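Local coordinates for octaprenyl-diphosphate synthase (Bacteroides thetaiotaomicron, PDB 3RMG), which probably acts as a magnesium-dependent prenyltransferase that lengthens isoprenoid diphosphate chains, as do other members of the FPP/GGPP synthase family, at residues H80-V85 with Y117-S122; K173-F178 with I206-Q211. All blocks are in the same frame, centred on the assembly; numbering follows the deposited sequence. Where two conformers were deposited one is given.

Contact 1 (H80-V85 with Y117-S122); sequences HTASLV and YLLATS
Ala-82 presses its single methyl group against two neighbouring leucines, Leu-118 and Leu-119, at the tightest point between helix 67-90 and helix 102-128. The two segments run nearly antiparallel, at 163°, with axes 8.4 Å apart, and the backbones come nearest where Ala-82 CA lies 5.5 Å from Leu-118 CA. A side chain as short as alanine suits that place: its CB reaches Leu-118 CB at 3.8 Å, touching the root of the leucine rather than its branches. The second leucine joins from its far end. With CG roughly anti to the backbone N (chi1 -154°), Leu-119 carries CD1 back across the gap to 3.8 Å from Ala-82 CB, although its CB starts off at an angle to the partner helix. Beyond this knot the packing slackens. Leu-118 CD1 meets Val-85 CG2 at 4.2 Å and Thr-81 CG2 at 4.4 Å, methyl to methyl, on a side that is only partly shielded from solvent. Threonine can serve here because it shows the partner its methyl, while its OG1 bonds back to Glu-77 O in its own helix. No hydrogen bond joins the two segments, although farther along the same pair of helices Ser-75 OG bonds to Ser-122 O. Leu-119 also packs on Leu-119 of the second subunit, and Thr-121 OG1 is hydrogen-bonded to Gln-143 OE1 of that subunit, so helix 102-128 itself forms part of the dimer interface. Helix 67-90 probably carries the first aspartate-rich motif at its C-terminal end, and its antiparallel pairing with helix 102-128 belongs to the all-helical bundle of the isoprenoid synthase fold.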
ATOM      1  N   HIS A  80      -4.137  -9.474   1.813  1.00 51.34           N
ATOM      2  CA  HIS A  80      -3.409 -10.697   1.533  1.00 53.61           C
ATOM      3  C   HIS A  80      -3.029 -10.771   0.055  1.00 55.41           C
ATOM      4  O   HIS A  80      -1.874 -11.010  -0.299  1.00 58.18           O
ATOM      5  CB  HIS A  80      -4.277 -11.890   1.897  1.00 55.45           C
ATOM      6  CG  HIS A  80      -3.699 -13.206   1.486  1.00 65.42           C
ATOM      7  ND1 HIS A  80      -2.442 -13.621   1.874  1.00 67.37           N
ATOM      8  CD2 HIS A  80      -4.218 -14.214   0.745  1.00 72.99           C
ATOM      9  CE1 HIS A  80      -2.210 -14.827   1.386  1.00 67.72           C
ATOM     10  NE2 HIS A  80      -3.271 -15.209   0.697  1.00 72.05           N
ATOM     11  N   THR A  81      -4.008 -10.555  -0.813  1.00 51.09           N
ATOM     12  CA  THR A  81      -3.743 -10.587  -2.239  1.00 54.21           C
ATOM     13  C   THR A  81      -2.660  -9.599  -2.617  1.00 54.73           C
ATOM     14  O   THR A  81      -1.770  -9.923  -3.404  1.00 57.71           O
ATOM     15  CB  THR A  81      -4.993 -10.267  -3.070  1.00 58.90           C
ATOM     16  OG1 THR A  81      -6.131 -10.933  -2.506  1.00 63.44           O
ATOM     17  CG2 THR A  81      -4.791 -10.724  -4.503  1.00 51.06           C
ATOM     18  N   ALA A  82      -2.731  -8.390  -2.064  1.00 49.03           N
ATOM     19  CA  ALA A  82      -1.746  -7.372  -2.408  1.00 50.38           C
ATOM     20  C   ALA A  82      -0.316  -7.778  -2.032  1.00 49.72           C
ATOM     21  O   ALA A  82       0.623  -7.497  -2.764  1.00 51.24           O
ATOM     22  CB  ALA A  82      -2.109  -6.026  -1.784  1.00 48.09           C
ATOM     23  N   SER A  83      -0.138  -8.420  -0.886  1.00 50.13           N
ATOM     24  CA  SER A  83       1.217  -8.773  -0.479  1.00 52.68           C
ATOM     25  C   SER A  83       1.753  -9.971  -1.275  1.00 58.19           C
ATOM     26  O   SER A  83       2.928  -9.998  -1.622  1.00 63.12           O
ATOM     27  CB  SER A  83       1.320  -8.987   1.028  1.00 50.83           C
ATOM     28  OG  SER A  83       0.554 -10.099   1.434  1.00 62.41           O
ATOM     29  N   LEU A  84       0.897 -10.940  -1.598  1.00 59.41           N
ATOM     30  CA  LEU A  84       1.293 -11.982  -2.560  1.00 61.29           C
ATOM     31  C   LEU A  84       1.782 -11.357  -3.872  1.00 63.45           C
ATOM     32  O   LEU A  84       2.817 -11.750  -4.409  1.00 67.67           O
ATOM     33  CB  LEU A  84       0.153 -12.963  -2.849  1.00 56.53           C
ATOM     34  CG  LEU A  84      -0.241 -13.911  -1.715  1.00 58.87           C
ATOM     35  CD1 LEU A  84      -1.409 -14.796  -2.119  1.00 59.60           C
ATOM     36  CD2 LEU A  84       0.941 -14.758  -1.281  1.00 52.64           C
ATOM     37  N   VAL A  85       1.046 -10.377  -4.382  1.00 59.40           N
ATOM     38  CA  VAL A  85       1.441  -9.718  -5.625  1.00 59.34           C
ATOM     39  C   VAL A  85       2.774  -8.991  -5.488  1.00 63.12           C
ATOM     40  O   VAL A  85       3.589  -8.988  -6.409  1.00 64.17           O
ATOM     41  CB  VAL A  85       0.392  -8.702  -6.081  1.00 58.72           C
ATOM     42  CG1 VAL A  85       0.912  -7.905  -7.267  1.00 50.37           C
ATOM     43  CG2 VAL A  85      -0.903  -9.412  -6.429  1.00 60.32           C
ATOM     44  N   TYR A 117      -2.758  -0.535  -5.417  1.00 60.34           N
ATOM     45  CA  TYR A 117      -4.196  -0.358  -5.591  1.00 62.62           C
ATOM     46  C   TYR A 117      -4.964  -1.320  -4.695  1.00 59.15           C
ATOM     47  O   TYR A 117      -5.690  -0.894  -3.792  1.00 58.29           O
ATOM     48  CB  TYR A 117      -4.604  -0.583  -7.048  1.00 66.55           C
ATOM     49  CG  TYR A 117      -6.044  -0.219  -7.319  1.00 67.56           C
ATOM     50  CD1 TYR A 117      -6.483   1.087  -7.160  1.00 61.59           C
ATOM     51  CD2 TYR A 117      -6.961  -1.174  -7.735  1.00 72.38           C
ATOM     52  CE1 TYR A 117      -7.793   1.437  -7.402  1.00 67.19           C
ATOM     53  CE2 TYR A 117      -8.280  -0.835  -7.984  1.00 71.68           C
ATOM     54  CZ  TYR A 117      -8.690   0.476  -7.813  1.00 75.53           C
ATOM     55  OH  TYR A 117      -9.999   0.835  -8.055  1.00 73.57           O
ATOM     56  N   LEU A 118      -4.798  -2.620  -4.943  1.00 56.97           N
ATOM     57  CA  LEU A 118      -5.412  -3.632  -4.079  1.00 59.42           C
ATOM     58  C   LEU A 118      -5.282  -3.227  -2.617  1.00 56.35           C
ATOM     59  O   LEU A 118      -6.236  -3.320  -1.845  1.00 65.27           O
ATOM     60  CB  LEU A 118      -4.779  -4.998  -4.313  1.00 53.33           C
ATOM     61  CG  LEU A 118      -5.109  -5.605  -5.677  1.00 58.85           C
ATOM     62  CD1 LEU A 118      -4.100  -6.675  -6.069  1.00 53.67           C
ATOM     63  CD2 LEU A 118      -6.514  -6.170  -5.674  1.00 64.54           C
ATOM     64  N   LEU A 119      -4.102  -2.739  -2.255  1.00 56.79           N
ATOM     65  CA  LEU A 119      -3.796  -2.319  -0.887  1.00 53.44           C
ATOM     66  C   LEU A 119      -4.610  -1.105  -0.434  1.00 55.60           C
ATOM     67  O   LEU A 119      -5.010  -0.996   0.731  1.00 54.92           O
ATOM     68  CB  LEU A 119      -2.312  -2.001  -0.807  1.00 53.22           C
ATOM     69  CG  LEU A 119      -1.563  -2.101   0.508  1.00 56.91           C
ATOM     70  CD1 LEU A 119      -1.576  -3.533   1.011  1.00 57.04           C
ATOM     71  CD2 LEU A 119      -0.139  -1.649   0.258  1.00 61.19           C
ATOM     72  N   ALA A 120      -4.842  -0.173  -1.349  1.00 59.29           N
ATOM     73  CA  ALA A 120      -5.690   0.972  -1.033  1.00 56.34           C
ATOM     74  C   ALA A 120      -7.142   0.515  -0.997  1.00 48.13           C
ATOM     75  O   ALA A 120      -7.894   0.840  -0.077  1.00 44.74           O
ATOM     76  CB  ALA A 120      -5.501   2.080  -2.066  1.00 60.47           C
ATOM     77  N   THR A 121      -7.546  -0.242  -2.006  1.00 50.04           N
ATOM     78  CA  THR A 121      -8.905  -0.761  -2.008  1.00 52.23           C
ATOM     79  C   THR A 121      -9.132  -1.511  -0.685  1.00 53.14           C
ATOM     80  O   THR A 121     -10.148  -1.299  -0.001  1.00 50.40           O
ATOM     81  CB  THR A 121      -9.180  -1.636  -3.225  1.00 55.47           C
ATOM     82  OG1 THR A 121      -8.889  -0.885  -4.413  1.00 58.78           O
ATOM     83  CG2 THR A 121     -10.647  -2.069  -3.250  1.00 47.33           C
ATOM     84  N   SER A 122      -8.162  -2.337  -0.292  1.00 48.97           N
ATOM     85  CA  SER A 122      -8.243  -3.015   1.001  0.50 50.43           C
ATOM     86  C   SER A 122      -8.614  -2.036   2.112  1.00 48.18           C
ATOM     87  O   SER A 122      -9.482  -2.331   2.942  1.00 48.52           O
ATOM     88  CB  SER A 122      -6.928  -3.722   1.334  0.50 54.04           C
ATOM     89  OG  SER A 122      -6.691  -4.789   0.434  0.50 59.36           O
TER

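Contact 2 (K173-F178 with I206-Q211); sequences KTAALF and IGICFQ
Ala-175 and Gly-207 mark a close helix crossing in the core of the all-helical isoprenoid synthase fold, where helix 174-188 passes helix 193-217 at 139° with segment axes 7.7 Å apart. Their CA atoms are separated by only 3.9 Å. Glycine suits this place because the site a CB would occupy at Gly-207 lies 2.6 Å from Ala-175 CA. Alanine opposite is small enough to follow, and its CB rests on Ile-208 CG1 at 3.8 Å. The bare backbone also receives Phe-178, whose CB stands 3.6 Å from Gly-207 CA. Farther out, the Phe-178 ring leans over Phe-210: CZ sits 3.7 Å above the plane of the Phe-210 ring, over its centre, with the planes oblique at 40°, while Phe-178 CD2 touches Ile-206 CG2. Cutting Phe-178 back to an alanine keeps the CB on Gly-207 but would probably open a gap between Ile-206 and Phe-210, leaving that Phe-210 face without its cover. Tyr-317, from helix 309-323, packs on both Phe-178 and Ile-206. The polar end lies where helix 163-172 gives way to helix 174-188, with Lys-173 at the N-cap position. In this family the second aspartate-rich motif follows on the partner helix, and Asp-215, probably part of it, takes a hydrogen bond from Gln-211 NE2. The other end of that amide turns to Thr-174. A bend in the glutamine chain (chi2 51°) brings OE1 across the threonine side chain, and Thr-174 OG1 donates to it at 2.7 Å, somewhat tilted from the carbonyl plane. Glutamine suits this spot by offering an acceptor to the threonine and a donor to the aspartate, both bonds restraining its rotation. A water accepts from Thr-174 N at 3.2 Å and makes a weak bond to Gln-211 OE1.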
ATOM      1  N   LYS A 173       3.031 -13.658  10.421  1.00 50.28           N
ATOM      2  CA  LYS A 173       2.586 -13.564   9.057  1.00 48.42           C
ATOM      3  C   LYS A 173       1.307 -14.310   8.701  1.00 47.90           C
ATOM      4  O   LYS A 173       0.246 -13.777   8.802  1.00 45.18           O
ATOM      5  CB  LYS A 173       3.713 -13.989   8.145  1.00 54.15           C
ATOM      6  CG  LYS A 173       3.559 -13.591   6.715  1.00 63.43           C
ATOM      7  CD  LYS A 173       4.769 -14.056   5.943  1.00 73.71           C
ATOM      8  CE  LYS A 173       4.487 -14.215   4.476  1.00 71.46           C
ATOM      9  NZ  LYS A 173       5.276 -15.317   3.928  1.00 74.33           N
ATOM     10  N   THR A 174       1.409 -15.560   8.301  1.00 42.80           N
ATOM     11  CA  THR A 174       0.227 -16.287   7.905  1.00 44.74           C
ATOM     12  C   THR A 174      -0.794 -16.441   8.984  1.00 42.08           C
ATOM     13  O   THR A 174      -1.939 -16.235   8.753  1.00 46.60           O
ATOM     14  CB  THR A 174       0.569 -17.651   7.369  1.00 44.55           C
ATOM     15  OG1 THR A 174       0.986 -17.501   6.035  1.00 52.25           O
ATOM     16  CG2 THR A 174      -0.619 -18.527   7.344  1.00 42.16           C
ATOM     17  N   ALA A 175      -0.366 -16.777  10.170  1.00 35.88           N
ATOM     18  CA  ALA A 175      -1.274 -16.944  11.295  1.00 36.24           C
ATOM     19  C   ALA A 175      -1.795 -15.594  11.766  1.00 38.54           C
ATOM     20  O   ALA A 175      -2.897 -15.501  12.331  1.00 41.28           O
ATOM     21  CB  ALA A 175      -0.591 -17.700  12.433  1.00 35.12           C
ATOM     22  N   ALA A 176      -1.011 -14.539  11.528  1.00 41.75           N
ATOM     23  CA  ALA A 176      -1.453 -13.190  11.874  1.00 36.50           C
ATOM     24  C   ALA A 176      -2.654 -12.823  11.023  1.00 37.36           C
ATOM     25  O   ALA A 176      -3.588 -12.191  11.508  1.00 40.76           O
ATOM     26  CB  ALA A 176      -0.338 -12.183  11.698  1.00 35.88           C
ATOM     27  N   LEU A 177      -2.641 -13.249   9.761  1.00 37.46           N
ATOM     28  CA  LEU A 177      -3.766 -12.999   8.865  1.00 40.90           C
ATOM     29  C   LEU A 177      -5.012 -13.786   9.291  1.00 43.43           C
ATOM     30  O   LEU A 177      -6.105 -13.222   9.391  1.00 43.36           O
ATOM     31  CB  LEU A 177      -3.399 -13.346   7.418  1.00 43.45           C
ATOM     32  CG  LEU A 177      -4.474 -13.086   6.354  1.00 54.04           C
ATOM     33  CD1 LEU A 177      -4.961 -11.639   6.392  1.00 46.17           C
ATOM     34  CD2 LEU A 177      -3.946 -13.436   4.961  1.00 58.41           C
ATOM     35  N   PHE A 178      -4.859 -15.090   9.526  1.00 37.46           N
ATOM     36  CA  PHE A 178      -5.985 -15.881  10.009  1.00 37.85           C
ATOM     37  C   PHE A 178      -6.546 -15.334  11.342  1.00 37.13           C
ATOM     38  O   PHE A 178      -7.753 -15.264  11.519  1.00 34.55           O
ATOM     39  CB  PHE A 178      -5.618 -17.358  10.138  1.00 34.31           C
ATOM     40  CG  PHE A 178      -5.689 -18.121   8.843  1.00 42.09           C
ATOM     41  CD1 PHE A 178      -4.626 -18.098   7.946  1.00 38.66           C
ATOM     42  CD2 PHE A 178      -6.814 -18.875   8.527  1.00 44.72           C
ATOM     43  CE1 PHE A 178      -4.686 -18.813   6.754  1.00 44.67           C
ATOM     44  CE2 PHE A 178      -6.886 -19.590   7.346  1.00 45.74           C
ATOM     45  CZ  PHE A 178      -5.817 -19.559   6.455  1.00 50.91           C
ATOM     46  N   ILE A 206      -5.661 -21.789  14.019  1.00 36.51           N
ATOM     47  CA  ILE A 206      -6.021 -22.298  12.698  1.00 36.79           C
ATOM     48  C   ILE A 206      -4.971 -21.928  11.646  1.00 41.78           C
ATOM     49  O   ILE A 206      -4.551 -22.778  10.826  1.00 37.22           O
ATOM     50  CB  ILE A 206      -7.416 -21.790  12.283  1.00 38.07           C
ATOM     51  CG1 ILE A 206      -8.495 -22.492  13.131  1.00 32.80           C
ATOM     52  CG2 ILE A 206      -7.645 -21.996  10.788  1.00 29.93           C
ATOM     53  CD1 ILE A 206      -9.879 -21.913  12.967  1.00 27.24           C
ATOM     54  N   GLY A 207      -4.541 -20.666  11.686  1.00 29.87           N
ATOM     55  CA  GLY A 207      -3.487 -20.168  10.813  1.00 29.60           C
ATOM     56  C   GLY A 207      -2.186 -20.943  10.985  1.00 41.67           C
ATOM     57  O   GLY A 207      -1.471 -21.187  10.016  1.00 36.06           O
ATOM     58  N   ILE A 208      -1.864 -21.339  12.215  1.00 34.80           N
ATOM     59  CA  ILE A 208      -0.658 -22.139  12.440  1.00 38.71           C
ATOM     60  C   ILE A 208      -0.771 -23.560  11.862  1.00 42.97           C
ATOM     61  O   ILE A 208       0.170 -24.040  11.228  1.00 43.10           O
ATOM     62  CB  ILE A 208      -0.264 -22.200  13.929  1.00 36.59           C
ATOM     63  CG1 ILE A 208       0.131 -20.807  14.426  1.00 36.93           C
ATOM     64  CG2 ILE A 208       0.913 -23.150  14.127  1.00 34.69           C
ATOM     65  CD1 ILE A 208       0.407 -20.749  15.951  1.00 33.90           C
ATOM     66  N   CYS A 209      -1.906 -24.235  12.065  1.00 43.98           N
ATOM     67  CA  CYS A 209      -2.109 -25.547  11.428  1.00 46.23           C
ATOM     68  C   CYS A 209      -1.981 -25.409   9.904  1.00 47.19           C
ATOM     69  O   CYS A 209      -1.322 -26.202   9.237  1.00 46.34           O
ATOM     70  CB  CYS A 209      -3.490 -26.110  11.747  1.00 43.40           C
ATOM     71  SG  CYS A 209      -3.761 -26.535  13.459  1.00 44.87           S
ATOM     72  N   PHE A 210      -2.641 -24.396   9.368  1.00 42.30           N
ATOM     73  CA  PHE A 210      -2.652 -24.163   7.943  1.00 47.19           C
ATOM     74  C   PHE A 210      -1.232 -23.992   7.404  1.00 49.32           C
ATOM     75  O   PHE A 210      -0.851 -24.637   6.423  1.00 48.63           O
ATOM     76  CB  PHE A 210      -3.492 -22.925   7.648  1.00 47.00           C
ATOM     77  CG  PHE A 210      -3.806 -22.733   6.196  1.00 61.87           C
ATOM     78  CD1 PHE A 210      -4.940 -23.308   5.635  1.00 63.74           C
ATOM     79  CD2 PHE A 210      -2.969 -21.973   5.385  1.00 64.34           C
ATOM     80  CE1 PHE A 210      -5.233 -23.130   4.290  1.00 67.20           C
ATOM     81  CE2 PHE A 210      -3.256 -21.788   4.034  1.00 60.44           C
ATOM     82  CZ  PHE A 210      -4.389 -22.370   3.488  1.00 64.40           C
ATOM     83  N   GLN A 211      -0.448 -23.131   8.052  1.00 45.53           N
ATOM     84  CA  GLN A 211       0.908 -22.828   7.585  1.00 44.91           C
ATOM     85  C   GLN A 211       1.841 -24.035   7.642  1.00 45.94           C
ATOM     86  O   GLN A 211       2.604 -24.273   6.717  1.00 49.09           O
ATOM     87  CB  GLN A 211       1.525 -21.690   8.390  1.00 45.81           C
ATOM     88  CG  GLN A 211       2.841 -21.225   7.800  1.00 51.80           C
ATOM     89  CD  GLN A 211       2.702 -20.938   6.318  1.00 59.67           C
ATOM     90  OE1 GLN A 211       1.941 -20.054   5.916  1.00 57.68           O
ATOM     91  NE2 GLN A 211       3.423 -21.691   5.498  1.00 52.64           N
TER
HETATM   92  O   HOH W   1       3.725 -17.592   7.524  1.00 55.28           O

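Contact 2 lies in the core, its centre about 4 Å from that of the chain, and no other protein chain touches its segments; contact 1, about 14 Å out, is partly buried and borders the second subunit. They join different pairs of helices of the same polyprenyl synthetase fold, and their centres are about 18 Å apart. Even so they meet: His-80 ND1 packs 3.4 Å from Leu-177 CD2, linking helix 67-90 with helix 174-188. Chemistry follows place. Contact 1 relies on aliphatic carbons alone across a wider gap, whereas contact 2 combines glycine-mediated closeness, aromatic rings and a hydrogen bond at its partly exposed polar end, whose glutamine also reaches an aspartate.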